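Local coordinates for protein galactose-binding lectin (Enterobacter cloacae subsp. cloacae, PDB 6YF6) that binds a fucose derivative at a calcium ion and, as its name implies, probably galactose, through this C-terminal lectin domain of a longer protein, at residues V38-R43 and F135-L140; V70-I75 and E104-S109; A49-K54 and A122-V127; E80-S85 and L97-A102. One frame throughout, in Å; residues are numbered along the deposited sequence.

Contact 1: residues V38-R43 and F135-L140; sequences VEFITR and FRIKEL. With CA (calcium ion), chain D; PO4 (phosphate ion), chain F.
Strands 29-40 and 135-143 pair antiparallel beside the calcium-dependent sugar site of this lectin domain, and Phe40 and Phe135 form an aromatic pair on the inner face of their sheet. The two rings make an offset stack, centroids 4.5 Å apart and planes only 6° from parallel. Phe40 CB sits over the middle of the Phe135 ring as a CH-pi contact, 3.7 Å from its centroid, while Phe135 CE2 lies over the Phe40 ring near its rim. Phe135 CG lies between its backbone N and carbonyl carbon (chi1 54°), which brings the ring face against Phe40. On the same side of the sheet as the two phenylalanines, Ile137 CD1 approaches Phe40 CE1 obliquely at 3.7 Å. On the other face of the sheet Glu39 and Arg136 lie alongside each other, carboxylate and guanidinium nearly coplanar. Both NE and NH2 of Arg136 converge on a single oxygen, Glu39 OE1; the NE bond is modelled doubtfully short, and NH2 approaches the syn lone pair at 2.8 Å. Glu39 OE2 turns instead to Tyr29 OH of the second subunit. Beyond Phe40 the chain leaves the sheet and grips the calcium ion through Ile41 O, Thr42 O and Thr42 OG1, the last at 2.3 Å; Ser130, Gly132 and Asp134 supply further ligands. Strand 135-143 continues the sheet toward strand 65-74, Phe40 and Phe135 pack on Ile52 of strand 50-58, and Val38 and Glu39 pair with a strand of the second subunit, carrying the sheet across the interface.

Contact 2: residues V70-I75 and E104-S109; sequences VKIARI and EWVTLS
Ala73 CB rests over the indole of Trp105, 3.5 Å from the centroid of the six-membered ring and 16° off its normal, in a CH-pi contact. Lys71 O approaches the edge of the same ring at 3.5 Å from Trp105 CZ3, near its plane. Trp105 CG stands anti to the carbonyl carbon (chi1 -72°), which carries the indole across the neighbouring strand at residues 71-73. On the face that carries Val70 and Leu108, Ile72 CG2 touches Val106 CG2 at 3.9 Å. Four backbone hydrogen bonds set this register, two between Val70 and Leu108 and two between Ile72 and Val106. The pairing joins strands 65-74 and 106-113 of a four-stranded antiparallel sheet, in which 106-113 is an outermost strand within this chain. Where direct pairing stops, one water takes over, accepting from Arg74 N at 2.9 Å and donating to Glu104 O. Farther out, the indole takes part in a cation-pi interaction with Lys138, and Trp105 also packs on Ala33 of the second subunit, while Glu12 OE2 receives the backbone N-H of Trp105. Ile72 and Leu108 both reach Val84 of the facing sheet.

Contact 3: residues A49-K54 and A122-V127; sequences AGEILK and AVVSHV
Ile52 overlaps the neighbouring strand with both its branches: CD1 meets Val123 CG1 at 3.8 Å, and CG2 meets Ser125 CB at 3.7 Å. The CG1 branch lies between the backbone N and carbonyl carbon (chi1 64°), which lays it against Val123, the two side chains crossing at a slant. Leu53 CB adds a looser contact with Val123 CB. On the other face, which carries Glu51 and Ala122, Glu51 CD lies 3.5 Å from Ala122 CB; Glu51 OE2 is held by a salt bridge to Arg87. A beta bulge explains why Ile52 and Leu53 both reach Val123. Val123 O accepts from Ile52 N at 2.8 Å, yet Val123 N donates to Leu53 O, shifting the register by one residue. On the far side of the bulge Gly50 and Ser125 exchange two backbone bonds, and the backbone angles of Gly50 would jam a beta carbon against the preceding carbonyl. Ser125 OG accepts from Val127 N at 3.3 Å, an ST turn, and also bonds to His48 O. Strand 118-125 runs beside strand 83-88, and Ile52 and Leu53 press on Phe40 of the facing sheet; strand 50-58 is outermost within this chain, though Leu53 and Lys54 pair with a strand of the second subunit, which continues the sheet.

Contact 4: residues E80-S85 and L97-A102; sequences EAPKVS and LELKQA
Lys83 and Glu98 run side by side in the same direction from the open ends of a beta hairpin made by strands 83-88 and 91-98. Both chains are extended beyond CG, so their methylene stems lie alongside, with Lys83 CG 4.1 Å from Glu98 CG. The charged ends are of opposite sign but do not meet, Lys83 NZ standing 4.8 Å from Glu98 OE1, and any attraction between them is probably modest. Glu98 OE2 also comes near Ala81 CB. Away from this charged pair, Pro82 and Leu99 cross at about a right angle, Leu99 CD1 reaching Pro82 CB at 3.9 Å. Leu99 CD1 also lies 4.3 Å from Val84 CG2. Leu99 packs on Ile72 and Val84 on Leu108 of the facing sheet, and the side chain of Pro82 lies about 8 Å from the bound calcium ion. Val84 and Leu97 form a hydrogen-bonded antiparallel pair. Leu99 N extends the pairing beyond the strands to Pro82 O at 3.0 Å. The carbonyl oxygen of Leu99, by contrast, is buried without a polar partner, with Ala81 CB pressed against Leu99 O at 3.3 Å.

The four contacts divide between two facing antiparallel sheets. Contacts 1 and 2 share one, where strands 135-143 and 65-74 are neighbours; contacts 3 and 4 share the other through strands 118-125 and 83-88. The centres of contacts 1 and 2 are about 10 Å apart, those of contacts 3 and 4 about 12 Å. Along the chain each pair encloses the next: 38-43 with 135-140 is outermost, then 49-54 with 122-127, then 70-75 with 104-109, and the hairpin pair 80-85 with 97-102 innermost. Between the sheets, Phe135 of contact 1 packs on Ile52, Pro82, Val84 and Leu99, joining contacts 3 and 4. The calcium and sugar site lies at one end of this two-sheet sandwich, while contacts 1 to 3 also reach the second subunit.

Contact 1: residues V38-R43 and F135-L140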
loop_
_atom_site.group_PDB
_atom_site.type_symbol
_atom_site.label_atom_id
_atom_site.label_comp_id
_atom_site.label_asym_id
_atom_site.label_seq_id
_atom_site.Cartn_x
_atom_site.Cartn_y
_atom_site.Cartn_z
ATOM N N VAL A 38 3.045 11.290 6.495
ATOM C CA VAL A 38 3.321 12.174 7.625
ATOM C C VAL A 38 4.565 11.664 8.339
ATOM O O VAL A 38 4.656 10.479 8.677
ATOM C CB VAL A 38 2.127 12.229 8.593
ATOM C CG1 VAL A 38 2.425 13.188 9.756
ATOM C CG2 VAL A 38 0.851 12.637 7.878
ATOM N N GLU A 39 5.513 12.557 8.596
ATOM C CA GLU A 39 6.749 12.207 9.282
ATOM C C GLU A 39 6.667 12.650 10.736
ATOM O O GLU A 39 6.312 13.798 11.023
ATOM C CB GLU A 39 7.956 12.853 8.595
ATOM C CG GLU A 39 9.300 12.547 9.248
ATOM C CD GLU A 39 10.432 12.466 8.239
ATOM O OE1 GLU A 39 10.374 11.590 7.350
ATOM O OE2 GLU A 39 11.376 13.282 8.333
ATOM N N PHE A 40 6.994 11.736 11.643
ATOM C CA PHE A 40 7.053 12.007 13.077
ATOM C C PHE A 40 8.523 11.956 13.484
ATOM O O PHE A 40 9.069 10.876 13.727
ATOM C CB PHE A 40 6.219 11.000 13.864
ATOM C CG PHE A 40 4.757 11.000 13.502
ATOM C CD1 PHE A 40 4.312 10.365 12.354
ATOM C CD2 PHE A 40 3.828 11.631 14.314
ATOM C CE1 PHE A 40 2.968 10.365 12.022
ATOM C CE2 PHE A 40 2.486 11.635 13.987
ATOM C CZ PHE A 40 2.054 11.001 12.841
ATOM N N ILE A 41 9.165 13.126 13.544
ATOM C CA ILE A 41 10.578 13.216 13.921
ATOM C C ILE A 41 10.777 13.441 15.415
ATOM O O ILE A 41 11.916 13.334 15.901
ATOM C CB ILE A 41 11.240 14.339 13.094
ATOM C CG1 ILE A 41 12.752 14.131 13.000
ATOM C CG2 ILE A 41 10.901 15.690 13.690
ATOM C CD1 ILE A 41 13.146 12.898 12.197
ATOM N N THR A 42 9.709 13.742 16.159
ATOM C CA THR A 42 9.720 13.889 17.613
ATOM C C THR A 42 10.932 14.662 18.118
ATOM O O THR A 42 11.930 14.076 18.554
ATOM C CB THR A 42 9.640 12.513 18.289
ATOM O OG1 THR A 42 10.722 11.678 17.860
ATOM C CG2 THR A 42 8.327 11.845 17.938
ATOM N N ARG A 43 10.829 15.991 18.083
ATOM C CA ARG A 43 11.947 16.858 18.404
ATOM C C ARG A 43 12.276 16.807 19.895
ATOM O O ARG A 43 11.458 16.375 20.712
ATOM C CB ARG A 43 11.626 18.297 18.009
ATOM C CG ARG A 43 11.360 18.537 16.526
ATOM C CD ARG A 43 11.045 20.005 16.323
ATOM N NE ARG A 43 10.579 20.347 14.984
ATOM C CZ ARG A 43 10.275 21.587 14.614
ATOM N NH1 ARG A 43 10.393 22.582 15.486
ATOM N NH2 ARG A 43 9.856 21.837 13.383
ATOM N N PHE A 135 9.103 7.877 13.033
ATOM C CA PHE A 135 8.295 6.994 12.202
ATOM C C PHE A 135 7.467 7.824 11.230
ATOM O O PHE A 135 7.409 9.052 11.318
ATOM C CB PHE A 135 7.395 6.091 13.063
ATOM C CG PHE A 135 6.527 6.839 14.042
ATOM C CD1 PHE A 135 7.051 7.324 15.232
ATOM C CD2 PHE A 135 5.181 7.038 13.781
ATOM C CE1 PHE A 135 6.251 8.004 16.137
ATOM C CE2 PHE A 135 4.377 7.717 14.680
ATOM C CZ PHE A 135 4.914 8.201 15.860
ATOM N N ARG A 136 6.837 7.126 10.283
ATOM C CA ARG A 136 6.011 7.748 9.257
ATOM C C ARG A 136 4.696 6.992 9.124
ATOM O O ARG A 136 4.645 5.770 9.287
ATOM C CB ARG A 136 6.728 7.770 7.887
ATOM C CG ARG A 136 7.967 8.669 7.814
ATOM C CD ARG A 136 8.783 8.389 6.547
ATOM N NE ARG A 136 9.808 9.401 6.304
ATOM C CZ ARG A 136 10.802 9.277 5.425
ATOM N NH1 ARG A 136 10.927 8.178 4.695
ATOM N NH2 ARG A 136 11.681 10.257 5.281
ATOM N N ILE A 137 3.629 7.731 8.820
ATOM C CA ILE A 137 2.325 7.162 8.500
ATOM C C ILE A 137 1.942 7.627 7.103
ATOM O O ILE A 137 1.771 8.831 6.871
ATOM C CB ILE A 137 1.249 7.568 9.518
ATOM C CG1 ILE A 137 1.517 6.883 10.859
ATOM C CG2 ILE A 137 -0.139 7.211 8.981
ATOM C CD1 ILE A 137 0.722 7.455 12.025
ATOM N N LYS A 138 1.789 6.678 6.177
ATOM C CA LYS A 138 1.490 7.014 4.793
ATOM C C LYS A 138 0.031 6.793 4.414
ATOM O O LYS A 138 -0.390 7.274 3.356
ATOM C CB LYS A 138 2.387 6.211 3.839
ATOM C CG LYS A 138 2.114 4.711 3.794
ATOM C CD LYS A 138 3.098 4.015 2.858
ATOM C CE LYS A 138 2.905 2.502 2.844
ATOM N NZ LYS A 138 3.834 1.838 1.876
ATOM N N GLU A 139 -0.753 6.102 5.236
ATOM C CA GLU A 139 -2.139 5.852 4.873
ATOM C C GLU A 139 -2.957 5.522 6.110
ATOM O O GLU A 139 -2.499 4.798 6.997
ATOM C CB GLU A 139 -2.237 4.709 3.853
ATOM C CG GLU A 139 -3.658 4.306 3.505
ATOM C CD GLU A 139 -3.704 3.186 2.487
ATOM O OE1 GLU A 139 -4.319 2.139 2.784
ATOM O OE2 GLU A 139 -3.116 3.353 1.396
ATOM N N LEU A 140 -4.168 6.074 6.159
ATOM C CA LEU A 140 -5.177 5.706 7.145
ATOM C C LEU A 140 -6.455 5.390 6.386
ATOM O O LEU A 140 -6.937 6.218 5.604
ATOM C CB LEU A 140 -5.412 6.822 8.164
ATOM C CG LEU A 140 -4.173 7.420 8.834
ATOM C CD1 LEU A 140 -3.801 8.722 8.149
ATOM C CD2 LEU A 140 -4.393 7.640 10.334
HETATM CA CA CA D . 12.999 11.929 17.491
HETATM P P PO4 F . 2.096 2.475 -1.165
HETATM O O1 PO4 F . 3.574 2.466 -0.864
HETATM O O2 PO4 F . 1.729 3.760 -1.866
HETATM O O3 PO4 F . 1.307 2.378 0.118
HETATM O O4 PO4 F . 1.765 1.288 -2.037
#

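Contact 2: residues V70-I75 and E104-S109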
loop_
_atom_site.group_PDB
_atom_site.type_symbol
_atom_site.label_atom_id
_atom_site.label_comp_id
_atom_site.label_asym_id
_atom_site.label_seq_id
_atom_site.Cartn_x
_atom_site.Cartn_y
_atom_site.Cartn_z
ATOM N N VAL A 70 -3.875 1.391 9.294
ATOM C CA VAL A 70 -2.898 2.471 9.230
ATOM C C VAL A 70 -1.594 1.864 8.734
ATOM O O VAL A 70 -1.079 0.921 9.344
ATOM C CB VAL A 70 -2.686 3.151 10.594
ATOM C CG1 VAL A 70 -1.550 4.180 10.514
ATOM C CG2 VAL A 70 -3.970 3.804 11.068
ATOM N N LYS A 71 -1.077 2.380 7.625
ATOM C CA LYS A 71 0.197 1.919 7.089
ATOM C C LYS A 71 1.299 2.774 7.698
ATOM O O LYS A 71 1.310 3.998 7.524
ATOM C CB LYS A 71 0.210 1.998 5.566
ATOM C CG LYS A 71 -0.768 1.027 4.911
ATOM C CD LYS A 71 -0.532 0.914 3.412
ATOM C CE LYS A 71 -1.587 0.037 2.747
ATOM N NZ LYS A 71 -1.639 0.240 1.270
ATOM N N ILE A 72 2.222 2.131 8.408
ATOM C CA ILE A 72 3.144 2.827 9.294
ATOM C C ILE A 72 4.495 2.134 9.261
ATOM O O ILE A 72 4.584 0.920 9.058
ATOM C CB ILE A 72 2.575 2.874 10.729
ATOM C CG1 ILE A 72 3.465 3.708 11.642
ATOM C CG2 ILE A 72 2.410 1.462 11.297
ATOM C CD1 ILE A 72 2.766 4.119 12.915
ATOM N N ALA A 73 5.555 2.917 9.464
ATOM C CA ALA A 73 6.908 2.383 9.449
ATOM C C ALA A 73 7.805 3.191 10.372
ATOM O O ALA A 73 7.695 4.418 10.445
ATOM C CB ALA A 73 7.507 2.390 8.036
ATOM N N ARG A 74 8.696 2.496 11.066
ATOM C CA ARG A 74 9.782 3.177 11.747
ATOM C C ARG A 74 10.769 3.712 10.717
ATOM O O ARG A 74 10.931 3.151 9.630
ATOM C CB ARG A 74 10.496 2.237 12.712
ATOM C CG ARG A 74 11.491 2.957 13.613
ATOM C CD ARG A 74 12.339 1.980 14.392
ATOM N NE ARG A 74 13.024 2.636 15.499
ATOM C CZ ARG A 74 13.801 2.009 16.375
ATOM N NH1 ARG A 74 13.997 0.700 16.276
ATOM N NH2 ARG A 74 14.387 2.695 17.347
ATOM N N ILE A 75 11.424 4.820 11.059
ATOM C CA ILE A 75 12.524 5.339 10.261
ATOM C C ILE A 75 13.738 5.512 11.159
ATOM O O ILE A 75 13.633 5.570 12.387
ATOM C CB ILE A 75 12.172 6.666 9.558
ATOM C CG1 ILE A 75 11.751 7.728 10.575
ATOM C CG2 ILE A 75 11.072 6.429 8.533
ATOM C CD1 ILE A 75 11.859 9.152 10.051
ATOM N N GLU A 104 10.397 -0.679 7.154
ATOM C CA GLU A 104 9.534 -1.835 6.941
ATOM C C GLU A 104 8.106 -1.372 7.201
ATOM O O GLU A 104 7.747 -1.048 8.339
ATOM C CB GLU A 104 9.911 -3.001 7.850
ATOM C CG GLU A 104 8.854 -4.098 7.882
ATOM C CD GLU A 104 9.339 -5.375 8.538
ATOM O OE1 GLU A 104 10.400 -5.349 9.198
ATOM O OE2 GLU A 104 8.654 -6.410 8.389
ATOM N N TRP A 105 7.298 -1.318 6.151
ATOM C CA TRP A 105 5.934 -0.825 6.263
ATOM C C TRP A 105 5.026 -1.962 6.712
ATOM O O TRP A 105 4.990 -3.025 6.085
ATOM C CB TRP A 105 5.477 -0.219 4.940
ATOM C CG TRP A 105 6.155 1.107 4.678
ATOM C CD1 TRP A 105 7.307 1.317 3.974
ATOM C CD2 TRP A 105 5.730 2.395 5.140
ATOM N NE1 TRP A 105 7.622 2.655 3.964
ATOM C CE2 TRP A 105 6.670 3.338 4.674
ATOM C CE3 TRP A 105 4.649 2.841 5.906
ATOM C CZ2 TRP A 105 6.557 4.700 4.941
ATOM C CZ3 TRP A 105 4.538 4.197 6.173
ATOM C CH2 TRP A 105 5.487 5.109 5.690
ATOM N N VAL A 106 4.316 -1.740 7.816
ATOM C CA VAL A 106 3.411 -2.720 8.392
ATOM C C VAL A 106 2.047 -2.063 8.549
ATOM O O VAL A 106 1.896 -0.849 8.410
ATOM C CB VAL A 106 3.913 -3.260 9.748
ATOM C CG1 VAL A 106 5.304 -3.856 9.605
ATOM C CG2 VAL A 106 3.902 -2.156 10.797
ATOM N N THR A 107 1.052 -2.887 8.854
ATOM C CA THR A 107 -0.318 -2.435 9.030
ATOM C C THR A 107 -0.696 -2.515 10.501
ATOM O O THR A 107 -0.563 -3.570 11.131
ATOM C CB THR A 107 -1.281 -3.274 8.185
ATOM O OG1 THR A 107 -0.932 -3.138 6.802
ATOM C CG2 THR A 107 -2.721 -2.821 8.390
ATOM N N LEU A 108 -1.145 -1.392 11.041
ATOM C CA LEU A 108 -1.734 -1.318 12.370
ATOM C C LEU A 108 -3.246 -1.299 12.186
ATOM O O LEU A 108 -3.771 -0.432 11.479
ATOM C CB LEU A 108 -1.242 -0.073 13.099
ATOM C CG LEU A 108 -1.919 0.303 14.416
ATOM C CD1 LEU A 108 -1.650 -0.716 15.510
ATOM C CD2 LEU A 108 -1.436 1.681 14.825
ATOM N N SER A 109 -3.936 -2.257 12.814
ATOM C CA SER A 109 -5.347 -2.502 12.560
ATOM C C SER A 109 -6.146 -2.533 13.855
ATOM O O SER A 109 -5.657 -2.963 14.904
ATOM C CB SER A 109 -5.563 -3.841 11.825
ATOM O OG SER A 109 -4.671 -3.989 10.737
HETATM O O HOH W 1 8.688 -0.402 10.596
#

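Contact 3: residues A49-K54 and A122-V127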
loop_
_atom_site.group_PDB
_atom_site.type_symbol
_atom_site.label_atom_id
_atom_site.label_comp_id
_atom_site.label_asym_id
_atom_site.label_seq_id
_atom_site.Cartn_x
_atom_site.Cartn_y
_atom_site.Cartn_z
ATOM N N ALA A 49 4.047 11.295 23.774
ATOM C CA ALA A 49 3.084 10.271 24.155
ATOM C C ALA A 49 1.702 10.900 24.262
ATOM O O ALA A 49 1.548 11.979 24.850
ATOM C CB ALA A 49 3.468 9.613 25.480
ATOM N N GLY A 50 0.705 10.224 23.700
ATOM C CA GLY A 50 -0.660 10.690 23.671
ATOM C C GLY A 50 -1.229 10.546 22.278
ATOM O O GLY A 50 -0.726 9.771 21.455
ATOM N N GLU A 51 -2.287 11.302 22.005
ATOM C CA GLU A 51 -2.940 11.254 20.700
ATOM C C GLU A 51 -2.166 12.130 19.721
ATOM O O GLU A 51 -2.050 13.344 19.918
ATOM C CB GLU A 51 -4.398 11.692 20.831
ATOM C CG GLU A 51 -5.187 10.816 21.813
ATOM C CD GLU A 51 -6.667 11.153 21.900
ATOM O OE1 GLU A 51 -7.091 12.200 21.372
ATOM O OE2 GLU A 51 -7.414 10.355 22.506
ATOM N N ILE A 52 -1.620 11.505 18.673
ATOM C CA ILE A 52 -0.751 12.198 17.726
ATOM C C ILE A 52 -1.456 12.575 16.427
ATOM O O ILE A 52 -0.984 13.484 15.723
ATOM C CB ILE A 52 0.494 11.341 17.410
ATOM C CG1 ILE A 52 0.078 10.045 16.706
ATOM C CG2 ILE A 52 1.263 11.031 18.687
ATOM C CD1 ILE A 52 1.235 9.143 16.332
ATOM N N LEU A 53 -2.539 11.890 16.068
ATOM C CA LEU A 53 -3.348 12.231 14.907
ATOM C C LEU A 53 -4.807 12.025 15.279
ATOM O O LEU A 53 -5.149 11.020 15.907
ATOM C CB LEU A 53 -3.010 11.361 13.691
ATOM C CG LEU A 53 -2.003 11.822 12.637
ATOM C CD1 LEU A 53 -2.052 10.825 11.471
ATOM C CD2 LEU A 53 -2.257 13.242 12.154
ATOM N N LYS A 54 -5.671 12.956 14.879
ATOM C CA LYS A 54 -7.072 12.898 15.269
ATOM C C LYS A 54 -7.966 13.210 14.079
ATOM O O LYS A 54 -7.615 14.011 13.208
ATOM C CB LYS A 54 -7.366 13.870 16.423
ATOM C CG LYS A 54 -6.831 13.396 17.767
ATOM C CD LYS A 54 -6.952 14.474 18.834
ATOM C CE LYS A 54 -8.345 14.514 19.440
ATOM N NZ LYS A 54 -8.477 15.621 20.429
ATOM N N ALA A 122 -8.382 8.429 17.030
ATOM C CA ALA A 122 -7.081 8.968 17.389
ATOM C C ALA A 122 -6.035 7.875 17.252
ATOM O O ALA A 122 -6.265 6.733 17.657
ATOM C CB ALA A 122 -7.082 9.528 18.816
ATOM N N VAL A 123 -4.902 8.233 16.653
ATOM C CA VAL A 123 -3.698 7.413 16.697
ATOM C C VAL A 123 -2.920 7.815 17.943
ATOM O O VAL A 123 -2.757 9.008 18.224
ATOM C CB VAL A 123 -2.857 7.598 15.425
ATOM C CG1 VAL A 123 -1.611 6.732 15.476
ATOM C CG2 VAL A 123 -3.685 7.270 14.189
ATOM N N VAL A 124 -2.446 6.824 18.695
ATOM C CA VAL A 124 -1.911 7.037 20.034
ATOM C C VAL A 124 -0.471 6.548 20.080
ATOM O O VAL A 124 -0.186 5.405 19.707
ATOM C CB VAL A 124 -2.762 6.314 21.097
ATOM C CG1 VAL A 124 -2.159 6.502 22.482
ATOM C CG2 VAL A 124 -4.200 6.815 21.061
ATOM N N SER A 125 0.429 7.417 20.542
ATOM C CA SER A 125 1.812 7.057 20.821
ATOM C C SER A 125 1.992 6.777 22.306
ATOM O O SER A 125 1.493 7.523 23.153
ATOM C CB SER A 125 2.772 8.173 20.407
ATOM O OG SER A 125 4.059 7.940 20.952
ATOM N N HIS A 126 2.722 5.708 22.617
ATOM C CA HIS A 126 3.000 5.321 23.994
ATOM C C HIS A 126 4.436 5.618 24.400
ATOM O O HIS A 126 4.859 5.219 25.491
ATOM C CB HIS A 126 2.685 3.838 24.190
ATOM C CG HIS A 126 1.273 3.478 23.855
ATOM N ND1 HIS A 126 0.334 3.172 24.819
ATOM C CD2 HIS A 126 0.632 3.391 22.666
ATOM C CE1 HIS A 126 -0.821 2.905 24.236
ATOM N NE2 HIS A 126 -0.667 3.030 22.930
ATOM N N VAL A 127 5.188 6.319 23.556
ATOM C CA VAL A 127 6.572 6.685 23.832
ATOM C C VAL A 127 6.655 8.205 23.821
ATOM O O VAL A 127 6.413 8.837 22.785
ATOM C CB VAL A 127 7.537 6.069 22.805
ATOM C CG1 VAL A 127 8.972 6.509 23.072
ATOM C CG2 VAL A 127 7.430 4.549 22.827
#

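Contact 4: residues E80-S85 and L97-A102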
loop_
_atom_site.group_PDB
_atom_site.type_symbol
_atom_site.label_atom_id
_atom_site.label_comp_id
_atom_site.label_asym_id
_atom_site.label_seq_id
_atom_site.Cartn_x
_atom_site.Cartn_y
_atom_site.Cartn_z
ATOM N N GLU A 80 15.017 4.920 20.865
ATOM C CA GLU A 80 13.784 4.285 21.305
ATOM C C GLU A 80 12.889 3.921 20.128
ATOM O O GLU A 80 12.730 4.695 19.179
ATOM C CB GLU A 80 13.031 5.197 22.273
ATOM C CG GLU A 80 13.516 5.066 23.710
ATOM C CD GLU A 80 12.459 5.440 24.725
ATOM O OE1 GLU A 80 12.687 6.397 25.493
ATOM O OE2 GLU A 80 11.403 4.774 24.759
ATOM N N ALA A 81 12.307 2.726 20.197
ATOM C CA ALA A 81 11.373 2.288 19.170
ATOM C C ALA A 81 9.994 2.893 19.428
ATOM O O ALA A 81 9.536 2.923 20.574
ATOM C CB ALA A 81 11.274 0.763 19.156
ATOM N N PRO A 82 9.310 3.390 18.397
ATOM C CA PRO A 82 7.943 3.884 18.608
ATOM C C PRO A 82 7.010 2.759 19.037
ATOM O O PRO A 82 7.253 1.580 18.776
ATOM C CB PRO A 82 7.544 4.446 17.235
ATOM C CG PRO A 82 8.838 4.633 16.488
ATOM C CD PRO A 82 9.747 3.559 16.997
ATOM N N LYS A 83 5.925 3.141 19.715
ATOM C CA LYS A 83 4.852 2.217 20.083
ATOM C C LYS A 83 3.524 2.920 19.847
ATOM O O LYS A 83 3.233 3.924 20.504
ATOM C CB LYS A 83 4.959 1.770 21.542
ATOM C CG LYS A 83 6.184 0.937 21.865
ATOM C CD LYS A 83 6.063 0.323 23.258
ATOM C CE LYS A 83 7.311 -0.449 23.648
ATOM N NZ LYS A 83 7.465 -0.530 25.130
ATOM N N VAL A 84 2.714 2.395 18.930
ATOM C CA VAL A 84 1.544 3.107 18.427
ATOM C C VAL A 84 0.328 2.196 18.474
ATOM O O VAL A 84 0.407 1.019 18.107
ATOM C CB VAL A 84 1.793 3.621 16.992
ATOM C CG1 VAL A 84 0.643 4.501 16.529
ATOM C CG2 VAL A 84 3.119 4.383 16.924
ATOM N N SER A 85 -0.802 2.744 18.925
ATOM C CA SER A 85 -2.070 2.025 18.969
ATOM C C SER A 85 -3.154 2.888 18.331
ATOM O O SER A 85 -2.910 4.026 17.917
ATOM C CB SER A 85 -2.454 1.644 20.406
ATOM O OG SER A 85 -2.693 2.791 21.207
ATOM N N LEU A 97 1.538 -1.336 19.104
ATOM C CA LEU A 97 2.424 -2.015 18.168
ATOM C C LEU A 97 3.788 -1.337 18.197
ATOM O O LEU A 97 3.894 -0.138 17.918
ATOM C CB LEU A 97 1.837 -1.987 16.758
ATOM C CG LEU A 97 2.625 -2.696 15.652
ATOM C CD1 LEU A 97 2.671 -4.202 15.890
ATOM C CD2 LEU A 97 2.013 -2.388 14.287
ATOM N N GLU A 98 4.826 -2.101 18.534
ATOM C CA GLU A 98 6.185 -1.578 18.538
ATOM C C GLU A 98 6.760 -1.625 17.128
ATOM O O GLU A 98 6.778 -2.681 16.489
ATOM C CB GLU A 98 7.065 -2.382 19.494
ATOM C CG GLU A 98 8.438 -1.777 19.722
ATOM C CD GLU A 98 9.267 -2.579 20.700
ATOM O OE1 GLU A 98 8.685 -3.390 21.452
ATOM O OE2 GLU A 98 10.503 -2.401 20.717
ATOM N N LEU A 99 7.225 -0.477 16.645
ATOM C CA LEU A 99 7.839 -0.378 15.326
ATOM C C LEU A 99 9.337 -0.592 15.464
ATOM O O LEU A 99 9.999 0.115 16.236
ATOM C CB LEU A 99 7.546 0.981 14.702
ATOM C CG LEU A 99 6.072 1.387 14.655
ATOM C CD1 LEU A 99 5.928 2.784 14.074
ATOM C CD2 LEU A 99 5.258 0.380 13.857
ATOM N N LYS A 100 9.895 -1.547 14.726
ATOM C CA LYS A 100 11.279 -1.945 14.957
ATOM C C LYS A 100 12.176 -1.745 13.730
ATOM O O LYS A 100 13.086 -0.938 13.808
ATOM C CB LYS A 100 11.308 -3.373 15.500
ATOM C CG LYS A 100 10.265 -3.634 16.580
ATOM C CD LYS A 100 10.017 -5.119 16.781
ATOM C CE LYS A 100 10.533 -5.595 18.132
ATOM N NZ LYS A 100 9.775 -6.780 18.619
ATOM N N GLN A 101 11.921 -2.412 12.613
ATOM C CA GLN A 101 12.847 -2.281 11.480
ATOM C C GLN A 101 12.564 -1.005 10.691
ATOM O O GLN A 101 11.423 -0.751 10.295
ATOM C CB GLN A 101 12.738 -3.501 10.567
ATOM C CG GLN A 101 13.752 -3.516 9.436
ATOM C CD GLN A 101 14.123 -4.919 8.995
ATOM O OE1 GLN A 101 13.923 -5.290 7.839
ATOM N NE2 GLN A 101 14.671 -5.706 9.916
ATOM N N ALA A 102 13.604 -0.203 10.466
ATOM C CA ALA A 102 13.435 1.043 9.730
ATOM C C ALA A 102 12.955 0.756 8.313
ATOM O O ALA A 102 13.474 -0.137 7.636
ATOM C CB ALA A 102 14.749 1.823 9.699
#